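Local structure of 4-hydroxy-3-methylbut-2-enyl diphosphate reductase, apicoplast (Plasmodium falciparum, 4N7B) at residues L288-A292 and H293-P297; C315-V318 and N319-H322. The protein reduces (E)-4-hydroxy-3-methylbut-2-enyl diphosphate to isopentenyl and dimethylallyl diphosphate with an iron-sulfur cluster, in the last step of the apicoplast isoprenoid precursor pathway. All blocks are in the same frame, centred on the assembly; numbering follows the deposited sequence.

Interaction 1 of 2, residues L288-A292 and H293-P297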
loop_
_atom_site.group_PDB
_atom_site.type_symbol
_atom_site.label_atom_id
_atom_site.label_comp_id
_atom_site.label_asym_id
_atom_site.label_seq_id
_atom_site.Cartn_x
_atom_site.Cartn_y
_atom_site.Cartn_z
ATOM N N LEU A 288 11.140 14.217 -12.168
ATOM C CA LEU A 288 11.146 12.924 -11.511
ATOM C C LEU A 288 10.041 12.861 -10.483
ATOM O O LEU A 288 9.921 13.750 -9.642
ATOM C CB LEU A 288 12.471 12.646 -10.818
ATOM C CG LEU A 288 12.505 11.289 -10.100
ATOM C CD1 LEU A 288 12.384 10.136 -11.095
ATOM C CD2 LEU A 288 13.779 11.161 -9.297
ATOM N N ILE A 289 9.248 11.796 -10.551
ATOM C CA ILE A 289 8.154 11.581 -9.612
ATOM C C ILE A 289 8.484 10.496 -8.590
ATOM O O ILE A 289 8.923 9.401 -8.955
ATOM C CB ILE A 289 6.881 11.174 -10.356
ATOM C CG1 ILE A 289 6.516 12.264 -11.371
ATOM C CG2 ILE A 289 5.754 10.947 -9.378
ATOM C CD1 ILE A 289 5.310 11.947 -12.227
ATOM N N TYR A 290 8.265 10.794 -7.313
ATOM C CA TYR A 290 8.452 9.798 -6.262
ATOM C C TYR A 290 7.149 9.037 -6.055
ATOM O O TYR A 290 6.075 9.637 -5.971
ATOM C CB TYR A 290 8.895 10.459 -4.953
ATOM C CG TYR A 290 10.193 11.225 -5.062
ATOM C CD1 TYR A 290 11.335 10.634 -5.589
ATOM C CD2 TYR A 290 10.275 12.548 -4.658
ATOM C CE1 TYR A 290 12.522 11.338 -5.695
ATOM C CE2 TYR A 290 11.462 13.261 -4.764
ATOM C CZ TYR A 290 12.579 12.654 -5.283
ATOM O OH TYR A 290 13.761 13.369 -5.383
ATOM N N SER A 291 7.240 7.717 -5.960
ATOM C CA SER A 291 6.048 6.888 -5.880
ATOM C C SER A 291 5.317 7.044 -4.549
ATOM O O SER A 291 5.821 7.656 -3.609
ATOM C CB SER A 291 6.420 5.417 -6.063
ATOM O OG SER A 291 7.002 4.906 -4.878
ATOM N N ALA A 292 4.128 6.454 -4.478
ATOM C CA ALA A 292 3.285 6.517 -3.293
ATOM C C ALA A 292 3.946 5.953 -2.052
ATOM O O ALA A 292 3.605 6.347 -0.938
ATOM C CB ALA A 292 2.002 5.781 -3.558
ATOM N N HIS A 293 4.884 5.029 -2.241
ATOM C CA HIS A 293 5.510 4.317 -1.129
ATOM C C HIS A 293 6.564 5.158 -0.432
ATOM O O HIS A 293 7.110 4.765 0.598
ATOM C CB HIS A 293 6.179 3.046 -1.655
ATOM C CG HIS A 293 5.297 2.230 -2.546
ATOM N ND1 HIS A 293 5.523 2.104 -3.900
ATOM C CD2 HIS A 293 4.171 1.527 -2.280
ATOM C CE1 HIS A 293 4.580 1.343 -4.428
ATOM N NE2 HIS A 293 3.745 0.983 -3.468
ATOM N N GLY A 294 6.900 6.292 -1.022
ATOM C CA GLY A 294 7.900 7.147 -0.430
ATOM C C GLY A 294 9.313 6.795 -0.858
ATOM O O GLY A 294 9.562 5.805 -1.557
ATOM N N ILE A 295 10.252 7.609 -0.400
ATOM C CA ILE A 295 11.610 7.540 -0.890
ATOM C C ILE A 295 12.594 7.873 0.226
ATOM O O ILE A 295 12.236 8.540 1.199
ATOM C CB ILE A 295 11.808 8.517 -2.085
ATOM C CG1 ILE A 295 13.128 8.222 -2.800
ATOM C CG2 ILE A 295 11.751 9.989 -1.627
ATOM C CD1 ILE A 295 13.121 6.909 -3.554
ATOM N N SER A 296 13.825 7.388 0.091
ATOM C CA SER A 296 14.883 7.728 1.032
ATOM C C SER A 296 15.325 9.181 0.804
ATOM O O SER A 296 15.412 9.635 -0.338
ATOM C CB SER A 296 16.075 6.774 0.866
ATOM O OG SER A 296 15.694 5.425 1.086
ATOM N N PRO A 297 15.584 9.925 1.892
ATOM C CA PRO A 297 16.005 11.335 1.823
ATOM C C PRO A 297 17.238 11.521 0.948
ATOM O O PRO A 297 17.389 12.535 0.271
ATOM C CB PRO A 297 16.357 11.677 3.273
ATOM C CG PRO A 297 15.655 10.654 4.110
ATOM C CD PRO A 297 15.489 9.428 3.275
#

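Interaction 2 of 2, residues C315-V318 and N319-H322. With F3S (Fe3-s4 cluster), chain B.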
loop_
_atom_site.group_PDB
_atom_site.type_symbol
_atom_site.label_atom_id
_atom_site.label_comp_id
_atom_site.label_asym_id
_atom_site.label_seq_id
_atom_site.Cartn_x
_atom_site.Cartn_y
_atom_site.Cartn_z
ATOM N N CYS A 315 2.447 8.990 -0.581
ATOM C CA CYS A 315 1.193 9.060 0.149
ATOM C C CYS A 315 1.343 9.836 1.464
ATOM O O CYS A 315 2.263 9.577 2.236
ATOM C CB CYS A 315 0.676 7.656 0.455
ATOM S SG CYS A 315 -0.894 7.755 1.350
ATOM N N PRO A 316 0.430 10.784 1.730
ATOM C CA PRO A 316 0.484 11.554 2.981
ATOM C C PRO A 316 0.596 10.694 4.237
ATOM O O PRO A 316 1.153 11.167 5.236
ATOM C CB PRO A 316 -0.835 12.322 2.974
ATOM C CG PRO A 316 -1.153 12.508 1.480
ATOM C CD PRO A 316 -0.636 11.248 0.825
ATOM N N LEU A 317 0.073 9.469 4.202
ATOM C CA LEU A 317 0.055 8.620 5.400
ATOM C C LEU A 317 1.336 7.812 5.500
ATOM O O LEU A 317 1.667 7.285 6.569
ATOM C CB LEU A 317 -1.184 7.702 5.425
ATOM C CG LEU A 317 -2.532 8.460 5.379
ATOM C CD1 LEU A 317 -3.705 7.483 5.238
ATOM C CD2 LEU A 317 -2.716 9.330 6.614
ATOM N N VAL A 318 2.070 7.727 4.391
ATOM C CA VAL A 318 3.455 7.253 4.438
ATOM C C VAL A 318 4.329 8.413 4.922
ATOM O O VAL A 318 5.175 8.238 5.799
ATOM C CB VAL A 318 3.945 6.743 3.064
ATOM C CG1 VAL A 318 5.455 6.571 3.053
ATOM C CG2 VAL A 318 3.263 5.436 2.720
ATOM N N ASN A 319 4.093 9.612 4.397
ATOM C CA ASN A 319 4.849 10.767 4.853
ATOM C C ASN A 319 4.668 10.955 6.353
ATOM O O ASN A 319 5.586 11.379 7.056
ATOM C CB ASN A 319 4.424 12.026 4.117
ATOM C CG ASN A 319 5.204 13.243 4.561
ATOM O OD1 ASN A 319 6.391 13.375 4.269
ATOM N ND2 ASN A 319 4.534 14.153 5.254
ATOM N N LYS A 320 3.475 10.639 6.842
ATOM C CA LYS A 320 3.196 10.719 8.265
ATOM C C LYS A 320 4.233 9.917 9.046
ATOM O O LYS A 320 4.816 10.414 10.004
ATOM C CB LYS A 320 1.810 10.165 8.520
ATOM C CG LYS A 320 1.412 10.015 9.956
ATOM C CD LYS A 320 0.058 9.311 9.962
ATOM C CE LYS A 320 -0.598 9.289 11.311
ATOM N NZ LYS A 320 -1.634 8.212 11.372
ATOM N N VAL A 321 4.499 8.693 8.610
ATOM C CA VAL A 321 5.436 7.828 9.337
ATOM C C VAL A 321 6.846 8.412 9.259
ATOM O O VAL A 321 7.541 8.534 10.278
ATOM C CB VAL A 321 5.425 6.370 8.808
ATOM C CG1 VAL A 321 6.357 5.491 9.614
ATOM C CG2 VAL A 321 4.030 5.809 8.896
ATOM N N HIS A 322 7.249 8.821 8.062
ATOM C CA HIS A 322 8.562 9.449 7.867
ATOM C C HIS A 322 8.755 10.590 8.844
ATOM O O HIS A 322 9.831 10.773 9.420
ATOM C CB HIS A 322 8.685 9.990 6.442
ATOM C CG HIS A 322 8.957 8.931 5.414
ATOM N ND1 HIS A 322 9.965 9.039 4.482
ATOM C CD2 HIS A 322 8.348 7.745 5.172
ATOM C CE1 HIS A 322 9.968 7.966 3.711
ATOM N NE2 HIS A 322 8.998 7.163 4.111
HETATM FE FE1 F3S B . -3.014 3.738 0.099
HETATM FE FE3 F3S B . -1.528 5.557 1.417
HETATM FE FE4 F3S B . -2.563 3.412 2.660
HETATM S S1 F3S B . -1.095 4.598 -0.517
HETATM S S2 F3S B . -2.674 1.796 1.133
HETATM S S3 F3S B . -3.645 5.105 1.739
HETATM S S4 F3S B . -0.588 4.316 2.997
HETATM O O HOH W 1 1.454 13.867 5.691
#

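Interaction 1 of 2, residues L288-A292 and H293-P297
I295 lays its CG2 methyl over one face of the Y290 ring. This CH-pi contact puts CG2 of I295 4.1 Å from the centroid of the Y290 ring, and the methyl sits 15° off the ring normal. It is nearer CG and CD1 than the ring centre. CG1 of I295 adds a second touch at 4.1 Å from CD1 of Y290. The two side chains come together because the chain turns sharply between them. S291 to G294 form a type I beta turn, closed by N of G294 donating to O of S291 at 3.1 Å. G294 has a positive phi, a backbone shape that suits glycine. A weak hydrogen bond within the turn joins OG of S291 and ND1 of H293, 3.3 Å apart. OG of S291 lies between its own N and carbonyl carbon (chi1 77°), which turns it toward the imidazole. The H293 ring also stacks on the ring of H260. Both histidines are likely substrate diphosphate ligands, as in related enzymes, and a sulfate ion lies next to H293. At the far end of the tyrosine, OH of Y290 is hydrogen-bonded to E310. The contact lies where strand 287-290 of a four-stranded parallel sheet runs out toward helix 297-305. That helix packs on Y290 and I295 through R300, while helix 232-247 touches A292 through A237.

Interaction 2 of 2, residues C315-V318 and N319-H322
C315 and N319 are joined by the first full turn of helix 316-329. N of N319 donates to O of C315 at 2.8 Å, and N of K320 to O of P316 at 2.9 Å. O of V318 takes N of H322 at 3.1 Å and also a weak bond from N of V321. A water receives from ND2 of N319 and donates to O of P316, a carbonyl already used by K320. C315 is the N-cap: its SG accepts from N of L317 at 3.5 Å. The same sulfur binds iron FE3 of the [3Fe-4S] cluster at 2.3 Å. With SG trans to N of C315 (chi1 -179°), the thiolate serves both partners, and the N-H would probably help to stabilise its negative charge. V318 and H322, one turn apart, run alongside each other. CG1 of V318 is 3.7 Å from NE2 of H322, while CG2 of V318 lies 4.0 Å from the sulfide S4. ND1 of H322 is held by E352, and NZ of K320 by S409 and G410. The whole is a helix N-terminus capped by a cluster-binding cysteine; C231 and C413 complete the cysteine set of this IspH-family site, whose native [4Fe-4S] cluster degrades to [3Fe-4S] in oxygen.

How the interactions relate
Interaction 1 precedes interaction 2 along the chain, and their centres lie 11 Å apart. Most of helix 297-305 and strand 309-312 lie between them. Strands 287-290 and 309-312 are neighbours in one parallel sheet, so the loop after each emerges on the same side, facing the cluster. There the two loops touch: O of A292 and N of C315 are 2.9 Å apart, a probable hydrogen bond. V318 packs on the carbonyls of A292 and H293, and H322 on that of I295. The turn with the probable diphosphate ligand H293 is thereby set against the helix start that carries the cluster ligand C315, bringing substrate and cofactor sites together.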